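Local atomic coordinates of protein (thiaminase I) (Bacillus subtilis, PDB entry 3THI), a protein that probably degrades thiamin by replacing its thiazole moiety with a nucleophile. Residues R27-V32 against A278-N283. Numbering follows the deposited sequence.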
loop_
_atom_site.group_PDB
_atom_site.type_symbol
_atom_site.label_atom_id
_atom_site.label_comp_id
_atom_site.label_asym_id
_atom_site.label_seq_id
_atom_site.Cartn_x
_atom_site.Cartn_y
_atom_site.Cartn_z
ATOM N N ARG A 27 -24.204 9.108 -10.547
ATOM C CA ARG A 27 -24.236 9.619 -11.913
ATOM C C ARG A 27 -24.814 8.628 -12.930
ATOM O O ARG A 27 -25.462 9.028 -13.903
ATOM C CB ARG A 27 -22.840 10.108 -12.339
ATOM C CG ARG A 27 -22.351 11.312 -11.527
ATOM C CD ARG A 27 -21.128 11.998 -12.132
ATOM N NE ARG A 27 -20.629 13.066 -11.258
ATOM C CZ ARG A 27 -19.411 13.605 -11.330
ATOM N NH1 ARG A 27 -18.544 13.190 -12.246
ATOM N NH2 ARG A 27 -19.042 14.541 -10.462
ATOM N N GLN A 28 -24.625 7.337 -12.668
ATOM C CA GLN A 28 -25.115 6.290 -13.558
ATOM C C GLN A 28 -26.180 5.398 -12.932
ATOM O O GLN A 28 -26.972 4.789 -13.637
ATOM C CB GLN A 28 -23.939 5.464 -14.108
ATOM C CG GLN A 28 -22.747 5.303 -13.150
ATOM C CD GLN A 28 -21.406 5.730 -13.771
ATOM O OE1 GLN A 28 -21.161 6.918 -14.005
ATOM N NE2 GLN A 28 -20.530 4.759 -14.015
ATOM N N GLU A 29 -26.239 5.385 -11.605
ATOM C CA GLU A 29 -27.207 4.578 -10.849
ATOM C C GLU A 29 -27.769 5.344 -9.641
ATOM O O GLU A 29 -27.575 4.934 -8.492
ATOM C CB GLU A 29 -26.522 3.308 -10.352
ATOM C CG GLU A 29 -26.280 2.282 -11.429
ATOM C CD GLU A 29 -27.574 1.697 -11.953
ATOM O OE1 GLU A 29 -28.543 1.611 -11.167
ATOM O OE2 GLU A 29 -27.631 1.330 -13.148
ATOM N N PRO A 30 -28.488 6.460 -9.889
ATOM C CA PRO A 30 -29.063 7.270 -8.805
ATOM C C PRO A 30 -30.122 6.585 -7.936
ATOM O O PRO A 30 -30.332 6.973 -6.782
ATOM C CB PRO A 30 -29.617 8.490 -9.548
ATOM C CG PRO A 30 -29.991 7.925 -10.892
ATOM C CD PRO A 30 -28.813 7.039 -11.209
ATOM N N GLY A 31 -30.757 5.553 -8.480
ATOM C CA GLY A 31 -31.787 4.844 -7.745
ATOM C C GLY A 31 -31.321 3.683 -6.886
ATOM O O GLY A 31 -32.133 3.020 -6.237
ATOM N N VAL A 32 -30.021 3.409 -6.915
ATOM C CA VAL A 32 -29.447 2.333 -6.127
ATOM C C VAL A 32 -28.660 2.946 -4.981
ATOM O O VAL A 32 -27.628 3.597 -5.186
ATOM C CB VAL A 32 -28.520 1.444 -6.974
ATOM C CG1 VAL A 32 -27.971 0.277 -6.112
ATOM C CG2 VAL A 32 -29.279 0.931 -8.193
ATOM N N ALA A 278 -23.361 -5.071 -8.591
ATOM C CA ALA A 278 -22.164 -5.090 -7.756
ATOM C C ALA A 278 -20.910 -4.927 -8.614
ATOM O O ALA A 278 -19.988 -4.193 -8.246
ATOM C CB ALA A 278 -22.097 -6.368 -6.949
ATOM N N LYS A 279 -20.886 -5.601 -9.764
ATOM C CA LYS A 279 -19.753 -5.515 -10.685
ATOM C C LYS A 279 -19.669 -4.090 -11.216
ATOM O O LYS A 279 -18.584 -3.536 -11.407
ATOM C CB LYS A 279 -19.952 -6.475 -11.860
ATOM C CG LYS A 279 -19.585 -7.929 -11.589
ATOM C CD LYS A 279 -20.194 -8.805 -12.676
ATOM C CE LYS A 279 -19.557 -10.183 -12.739
ATOM N NZ LYS A 279 -19.693 -10.963 -11.508
ATOM N N LYS A 280 -20.836 -3.504 -11.452
ATOM C CA LYS A 280 -20.930 -2.151 -11.963
ATOM C C LYS A 280 -20.344 -1.183 -10.927
ATOM O O LYS A 280 -19.587 -0.274 -11.269
ATOM C CB LYS A 280 -22.391 -1.836 -12.272
ATOM C CG LYS A 280 -22.582 -0.715 -13.277
ATOM C CD LYS A 280 -24.043 -0.440 -13.561
ATOM C CE LYS A 280 -24.180 0.640 -14.624
ATOM N NZ LYS A 280 -25.602 1.034 -14.853
ATOM N N LEU A 281 -20.682 -1.401 -9.658
ATOM C CA LEU A 281 -20.179 -0.581 -8.558
ATOM C C LEU A 281 -18.670 -0.763 -8.384
ATOM O O LEU A 281 -17.937 0.210 -8.202
ATOM C CB LEU A 281 -20.910 -0.939 -7.256
ATOM C CG LEU A 281 -20.452 -0.209 -5.990
ATOM C CD1 LEU A 281 -20.634 1.302 -6.132
ATOM C CD2 LEU A 281 -21.220 -0.731 -4.808
ATOM N N ALA A 282 -18.209 -2.011 -8.419
ATOM C CA ALA A 282 -16.781 -2.298 -8.297
ATOM C C ALA A 282 -16.007 -1.505 -9.357
ATOM O O ALA A 282 -14.980 -0.899 -9.074
ATOM C CB ALA A 282 -16.534 -3.796 -8.472
ATOM N N ASN A 283 -16.532 -1.491 -10.576
ATOM C CA ASN A 283 -15.908 -0.765 -11.670
ATOM C C ASN A 283 -15.867 0.735 -11.431
ATOM O O ASN A 283 -14.850 1.379 -11.702
ATOM C CB ASN A 283 -16.605 -1.086 -12.986
ATOM C CG ASN A 283 -15.960 -2.253 -13.698
ATOM O OD1 ASN A 283 -14.839 -2.144 -14.202
ATOM N ND2 ASN A 283 -16.644 -3.385 -13.714
#
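A salt bridge between Glu-29 and Lys-280 joins the turn after helix 14-28 to helix 275-286, in a fold consistent with the two-lobed architecture of periplasmic binding proteins. Glu-29 opens the type I beta turn that leads from helix 14-28 into strand 33-36, and Lys-280 lies on helix 275-286. The ammonium NZ of Lys-280 donates to OE2 of Glu-29 at 2.7 Å, reaching the anti lone pair, away from the other carboxylate oxygen. Lys-280 spans the gap with an almost fully extended chain, its CG anti to the backbone N (chi1 -158°), whereas the glutamate bends at chi2 (-67°) and meets the lysine chain at about a right angle.

Aliphatic contact is slight: CG of Glu-29 is 4.1 Å from CD of Lys-280. The carbonyl O of Gln-28 stands 4.2 Å from NZ of Lys-280, too far for a bond, and may add a little to the negative potential around the ammonium. With an alanine here instead of Lys-280, the Glu-29 carboxylate would probably lose its charged mate and the two segments their direct bond at this surface. Val-32 and Leu-281 both rest on Leu-3 of strand 2-6, and Leu-281 also packs on Val-5, so that hydrophobic contacts accompany the polar bridge.

Hydrogen bonds within each segment brace the turn and the helix. In the turn, N of Val-32 donates to O of Glu-29 at 3.3 Å. On the helix, Asn-283 also bonds to the loop at Asp-76 and Asp-78, and its ND2 reaches O of Lys-279 at 3.0 Å, from the face of that carbonyl opposite the backbone N of Asn-283.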